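PDB 3ZID: Tubulin/ftsz, gtpase from Methanosaeta thermophila, which binds GTP, is a probable GTPase of the tubulin and FtsZ kind, and is thought to take part in control of archaeal cell shape. Local coordinates for residues M92-I97 and I125-K130; F103-V108 and T216-F221. All coordinates share one frame; numbering follows the deposited sequence.

Both contacts are built round the parallel sheet of the GTPase domain and meet on its strand 105-111. Interaction 1 pairs the helices before and after this strand, 79-98 and 117-131, on one face; interaction 2 packs the strand's opposite face on helix 219-225. Their centres are about 17 Å apart, yet they touch through the strand: Val108 CG2 lies 3.8 Å from Ile125 CG1, and Ile106 CG2 lies 4.2 Å from Leu128 CD1. Neither contact is at the nucleotide, but two of the elements, strand 105-111 and helix 117-131, lead to it. Strand 105-111 ends at Ser111 and helix 117-131 starts at Gly117, both GTP-binding residues, with Gly115 and Thr116 in the turn between.

Interaction 1 (M92-I97 and I125-K130); sequences MILEEI and IHELKK
Leu94 and Leu128 bring two helices together above the parallel sheet of a Rossmann-like GTPase domain, where helix 79-98 precedes strand 105-111 and helix 117-131 follows it. The short segments run in roughly the same direction, crossing at -46° with their axes 11.4 Å apart, so the gap is filled by side chains alone. The apolar contacts form two groups. Deeper in, Leu128 CD2 sits 4.0 Å from Ile97 CD1 and 4.3 Å from Leu94 CD2, while Ile97 and Leu128 also rest on Leu7 of strand 3-9; their branched hydrocarbon suits this place between helix and sheet. Further out, Leu94 lies across Glu127 at about a right angle, its CD1 reaching to 3.9 Å from Glu127 CB. Here the glutamate is hydrocarbon at its base and an anion at its end. Its chain bends at chi2 (-56°), and the carboxylate has two basic partners, both in salt bridges, OE1 to Arg131 and OE2 to Lys130. With an alanine here the CG beside Leu94 CD1 would be gone, and Lys130 and Arg131 would probably lose their shared counter-charge. Lys130 NZ approaches OE2 of Glu127 from the syn side at 2.9 Å, tilted 28° out of the carboxylate plane.

Interaction 2 (F103-V108 and T216-F221); sequences FDLIFV and TDLGDF
Leu218 of segment 216-221 meets both Asp104, just before strand 105-111, and Leu105, the first residue of that strand. No hydrogen bond joins the two segments; dispersion contacts hold them together. With CG placed beside the backbone N and away from the carbonyl carbon (chi1 -70°), Leu218 divides its methyls between two neighbours. CD1 lies against the backbone, 3.7 Å from Asp104 O, while CD2 is 4.4 Å from CD2 of Leu105. The other methyl of Leu105, CD1, comes to 4.4 Å from Phe221 CE2, and the aromatic ring also touches Val138 and Leu204. The polar groups find their partners elsewhere than across the contact. Asp104 suits the edge of this apolar patch, since its OD2 accepts a hydrogen bond from the backbone N of Asn3. Gly219 N donates to Thr216 O at 3.0 Å, and glycine fits because a beta carbon there would crowd that same oxygen. Leu105 also touches Leu208 of helix 186-210, so two helices share the cover over this strand. Such a parallel sheet with helices on both faces is the Rossmann-like GTPase domain of the tubulin and FtsZ superfamily, in which the long helix 186-210 probably corresponds to the central core helix.

Interaction 1 (M92-I97 and I125-K130)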
loop_
_atom_site.group_PDB
_atom_site.type_symbol
_atom_site.label_atom_id
_atom_site.label_comp_id
_atom_site.label_asym_id
_atom_site.label_seq_id
_atom_site.Cartn_x
_atom_site.Cartn_y
_atom_site.Cartn_z
ATOM N N MET A 92 -19.439 4.218 -14.335
ATOM C CA MET A 92 -19.959 2.969 -13.799
ATOM C C MET A 92 -19.301 2.656 -12.455
ATOM O O MET A 92 -19.954 2.238 -11.498
ATOM C CB MET A 92 -19.712 1.841 -14.805
ATOM C CG MET A 92 -20.285 0.505 -14.393
ATOM S SD MET A 92 -19.023 -0.626 -13.807
ATOM C CE MET A 92 -18.054 -0.869 -15.295
ATOM N N ILE A 93 -17.993 2.857 -12.397
ATOM C CA ILE A 93 -17.242 2.637 -11.173
ATOM C C ILE A 93 -17.675 3.606 -10.067
ATOM O O ILE A 93 -18.065 3.187 -8.970
ATOM C CB ILE A 93 -15.743 2.742 -11.453
ATOM C CG1 ILE A 93 -15.302 1.501 -12.221
ATOM C CG2 ILE A 93 -14.958 2.891 -10.159
ATOM C CD1 ILE A 93 -14.151 1.740 -13.171
ATOM N N LEU A 94 -17.647 4.899 -10.365
ATOM C CA LEU A 94 -18.081 5.909 -9.401
ATOM C C LEU A 94 -19.533 5.754 -8.935
ATOM O O LEU A 94 -19.857 6.034 -7.772
ATOM C CB LEU A 94 -17.857 7.309 -9.969
ATOM C CG LEU A 94 -16.395 7.701 -10.145
ATOM C CD1 LEU A 94 -16.293 8.969 -10.976
ATOM C CD2 LEU A 94 -15.801 7.928 -8.784
ATOM N N GLU A 95 -20.396 5.307 -9.838
ATOM C CA GLU A 95 -21.792 5.057 -9.505
ATOM C C GLU A 95 -21.902 4.006 -8.405
ATOM O O GLU A 95 -22.646 4.170 -7.436
ATOM C CB GLU A 95 -22.566 4.623 -10.749
ATOM C CG GLU A 95 -23.936 4.055 -10.458
ATOM C CD GLU A 95 -24.727 3.766 -11.722
ATOM O OE1 GLU A 95 -24.200 4.037 -12.827
ATOM O OE2 GLU A 95 -25.877 3.286 -11.610
ATOM N N GLU A 96 -21.135 2.933 -8.554
ATOM C CA GLU A 96 -21.143 1.850 -7.585
ATOM C C GLU A 96 -20.742 2.334 -6.200
ATOM O O GLU A 96 -21.291 1.888 -5.187
ATOM C CB GLU A 96 -20.215 0.721 -8.039
ATOM C CG GLU A 96 -20.154 -0.453 -7.069
ATOM C CD GLU A 96 -21.514 -1.017 -6.704
ATOM O OE1 GLU A 96 -22.414 -1.029 -7.574
ATOM O OE2 GLU A 96 -21.682 -1.423 -5.529
ATOM N N ILE A 97 -19.788 3.254 -6.159
ATOM C CA ILE A 97 -19.349 3.839 -4.898
ATOM C C ILE A 97 -20.421 4.738 -4.294
ATOM O O ILE A 97 -20.760 4.608 -3.117
ATOM C CB ILE A 97 -18.049 4.631 -5.100
ATOM C CG1 ILE A 97 -16.919 3.663 -5.452
ATOM C CG2 ILE A 97 -17.735 5.470 -3.874
ATOM C CD1 ILE A 97 -15.718 4.315 -6.063
ATOM N N ILE A 125 -8.801 8.141 -7.242
ATOM C CA ILE A 125 -8.620 9.014 -6.086
ATOM C C ILE A 125 -8.921 10.460 -6.495
ATOM O O ILE A 125 -9.583 11.207 -5.760
ATOM C CB ILE A 125 -7.199 8.875 -5.506
ATOM C CG1 ILE A 125 -7.054 7.508 -4.838
ATOM C CG2 ILE A 125 -6.883 10.013 -4.545
ATOM C CD1 ILE A 125 -5.612 7.095 -4.599
ATOM N N HIS A 126 -8.461 10.842 -7.681
ATOM C CA HIS A 126 -8.725 12.182 -8.173
ATOM C C HIS A 126 -10.216 12.473 -8.154
ATOM O O HIS A 126 -10.662 13.516 -7.676
ATOM C CB HIS A 126 -8.205 12.356 -9.607
ATOM C CG HIS A 126 -8.414 13.742 -10.148
ATOM N ND1 HIS A 126 -7.823 14.857 -9.588
ATOM C CD2 HIS A 126 -9.216 14.200 -11.138
ATOM C CE1 HIS A 126 -8.213 15.935 -10.243
ATOM N NE2 HIS A 126 -9.054 15.564 -11.190
ATOM N N GLU A 127 -10.987 11.543 -8.694
ATOM C CA GLU A 127 -12.424 11.718 -8.766
ATOM C C GLU A 127 -13.075 11.699 -7.388
ATOM O O GLU A 127 -13.977 12.485 -7.107
ATOM C CB GLU A 127 -13.026 10.649 -9.678
ATOM C CG GLU A 127 -12.651 10.833 -11.140
ATOM C CD GLU A 127 -13.036 12.220 -11.653
ATOM O OE1 GLU A 127 -14.160 12.691 -11.339
ATOM O OE2 GLU A 127 -12.215 12.843 -12.360
ATOM N N LEU A 128 -12.580 10.828 -6.516
ATOM C CA LEU A 128 -13.123 10.700 -5.161
ATOM C C LEU A 128 -12.938 11.970 -4.329
ATOM O O LEU A 128 -13.833 12.357 -3.553
ATOM C CB LEU A 128 -12.496 9.495 -4.435
ATOM C CG LEU A 128 -12.916 8.114 -4.952
ATOM C CD1 LEU A 128 -12.069 7.016 -4.331
ATOM C CD2 LEU A 128 -14.405 7.865 -4.717
ATOM N N LYS A 129 -11.779 12.611 -4.483
ATOM C CA LYS A 129 -11.477 13.836 -3.743
ATOM C C LYS A 129 -12.451 14.943 -4.100
ATOM O O LYS A 129 -12.790 15.755 -3.250
ATOM C CB LYS A 129 -10.049 14.316 -3.983
ATOM C CG LYS A 129 -8.981 13.551 -3.241
ATOM C CD LYS A 129 -7.628 14.142 -3.564
ATOM C CE LYS A 129 -7.560 15.592 -3.113
ATOM N NZ LYS A 129 -6.568 16.369 -3.917
ATOM N N LYS A 130 -12.868 14.985 -5.365
ATOM C CA LYS A 130 -13.894 15.926 -5.810
ATOM C C LYS A 130 -15.241 15.660 -5.150
ATOM O O LYS A 130 -15.921 16.585 -4.739
ATOM C CB LYS A 130 -14.108 15.832 -7.316
ATOM C CG LYS A 130 -12.954 16.252 -8.171
ATOM C CD LYS A 130 -13.354 16.045 -9.629
ATOM C CE LYS A 130 -12.177 16.046 -10.551
ATOM N NZ LYS A 130 -12.602 15.648 -11.923
#

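Interaction 2 (F103-V108 and T216-F221)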
loop_
_atom_site.group_PDB
_atom_site.type_symbol
_atom_site.label_atom_id
_atom_site.label_comp_id
_atom_site.label_asym_id
_atom_site.label_seq_id
_atom_site.Cartn_x
_atom_site.Cartn_y
_atom_site.Cartn_z
ATOM N N PHE A 103 -18.895 8.805 3.014
ATOM C CA PHE A 103 -17.772 8.213 3.721
ATOM C C PHE A 103 -16.886 9.283 4.292
ATOM O O PHE A 103 -16.673 10.317 3.666
ATOM C CB PHE A 103 -16.966 7.326 2.786
ATOM C CG PHE A 103 -17.768 6.225 2.209
ATOM C CD1 PHE A 103 -18.124 5.135 2.996
ATOM C CD2 PHE A 103 -18.230 6.304 0.911
ATOM C CE1 PHE A 103 -18.893 4.119 2.480
ATOM C CE2 PHE A 103 -18.990 5.298 0.387
ATOM C CZ PHE A 103 -19.329 4.197 1.175
ATOM N N ASP A 104 -16.348 9.011 5.474
ATOM C CA ASP A 104 -15.403 9.908 6.103
ATOM C C ASP A 104 -13.962 9.484 5.790
ATOM O O ASP A 104 -13.042 10.287 5.826
ATOM C CB ASP A 104 -15.627 9.892 7.610
ATOM C CG ASP A 104 -17.099 10.041 7.983
ATOM O OD1 ASP A 104 -17.740 11.021 7.536
ATOM O OD2 ASP A 104 -17.610 9.169 8.720
ATOM N N LEU A 105 -13.776 8.209 5.499
ATOM C CA LEU A 105 -12.442 7.649 5.375
ATOM C C LEU A 105 -12.439 6.622 4.252
ATOM O O LEU A 105 -13.248 5.697 4.241
ATOM C CB LEU A 105 -12.042 6.992 6.710
ATOM C CG LEU A 105 -10.710 6.250 6.788
ATOM C CD1 LEU A 105 -9.544 7.181 6.502
ATOM C CD2 LEU A 105 -10.557 5.628 8.180
ATOM N N ILE A 106 -11.516 6.769 3.317
ATOM C CA ILE A 106 -11.475 5.876 2.166
ATOM C C ILE A 106 -10.088 5.295 2.000
ATOM O O ILE A 106 -9.099 6.029 1.933
ATOM C CB ILE A 106 -11.924 6.612 0.848
ATOM C CG1 ILE A 106 -13.297 7.291 1.036
ATOM C CG2 ILE A 106 -11.963 5.646 -0.332
ATOM C CD1 ILE A 106 -13.809 8.090 -0.206
ATOM N N PHE A 107 -10.016 3.974 1.963
ATOM C CA PHE A 107 -8.773 3.290 1.635
ATOM C C PHE A 107 -8.819 2.787 0.219
ATOM O O PHE A 107 -9.771 2.115 -0.168
ATOM C CB PHE A 107 -8.510 2.138 2.601
ATOM C CG PHE A 107 -8.232 2.595 4.016
ATOM C CD1 PHE A 107 -7.010 3.169 4.348
ATOM C CD2 PHE A 107 -9.202 2.475 5.006
ATOM C CE1 PHE A 107 -6.731 3.597 5.664
ATOM C CE2 PHE A 107 -8.940 2.881 6.326
ATOM C CZ PHE A 107 -7.713 3.462 6.653
ATOM N N VAL A 108 -7.796 3.142 -0.557
ATOM C CA VAL A 108 -7.638 2.639 -1.927
ATOM C C VAL A 108 -6.416 1.736 -1.985
ATOM O O VAL A 108 -5.279 2.187 -1.879
ATOM C CB VAL A 108 -7.516 3.771 -2.957
ATOM C CG1 VAL A 108 -7.412 3.196 -4.362
ATOM C CG2 VAL A 108 -8.739 4.688 -2.866
ATOM N N THR A 216 -13.890 14.901 13.008
ATOM C CA THR A 216 -12.666 15.707 13.141
ATOM C C THR A 216 -11.578 14.997 13.962
ATOM O O THR A 216 -10.430 15.453 14.025
ATOM C CB THR A 216 -12.929 17.073 13.832
ATOM O OG1 THR A 216 -13.355 16.846 15.180
ATOM C CG2 THR A 216 -13.970 17.888 13.088
ATOM N N ASP A 217 -11.941 13.881 14.587
ATOM C CA ASP A 217 -10.982 13.088 15.329
ATOM C C ASP A 217 -10.023 12.363 14.383
ATOM O O ASP A 217 -9.050 11.759 14.836
ATOM C CB ASP A 217 -11.679 12.079 16.240
ATOM C CG ASP A 217 -12.142 12.696 17.540
ATOM O OD1 ASP A 217 -11.474 13.637 18.024
ATOM O OD2 ASP A 217 -13.176 12.241 18.072
ATOM N N LEU A 218 -10.302 12.407 13.079
ATOM C CA LEU A 218 -9.365 11.871 12.083
ATOM C C LEU A 218 -8.204 12.827 11.842
ATOM O O LEU A 218 -7.285 12.522 11.075
ATOM C CB LEU A 218 -10.076 11.627 10.752
ATOM C CG LEU A 218 -11.092 10.512 10.604
ATOM C CD1 LEU A 218 -11.725 10.619 9.235
ATOM C CD2 LEU A 218 -10.360 9.187 10.733
ATOM N N GLY A 219 -8.254 13.957 12.541
ATOM C CA GLY A 219 -7.318 15.060 12.404
ATOM C C GLY A 219 -5.872 14.701 12.645
ATOM O O GLY A 219 -4.994 15.048 11.844
ATOM N N ASP A 220 -5.626 14.018 13.762
ATOM C CA ASP A 220 -4.275 13.605 14.130
ATOM C C ASP A 220 -3.699 12.615 13.116
ATOM O O ASP A 220 -2.551 12.736 12.678
ATOM C CB ASP A 220 -4.252 13.016 15.540
ATOM C CG ASP A 220 -4.559 14.054 16.614
ATOM O OD1 ASP A 220 -4.927 15.198 16.263
ATOM O OD2 ASP A 220 -4.430 13.723 17.811
ATOM N N PHE A 221 -4.522 11.666 12.711
ATOM C CA PHE A 221 -4.132 10.715 11.683
ATOM C C PHE A 221 -3.767 11.450 10.384
ATOM O O PHE A 221 -2.708 11.209 9.793
ATOM C CB PHE A 221 -5.255 9.701 11.473
ATOM C CG PHE A 221 -4.980 8.713 10.384
ATOM C CD1 PHE A 221 -3.928 7.816 10.493
ATOM C CD2 PHE A 221 -5.801 8.649 9.272
ATOM C CE1 PHE A 221 -3.672 6.895 9.481
ATOM C CE2 PHE A 221 -5.559 7.727 8.263
ATOM C CZ PHE A 221 -4.491 6.853 8.363
#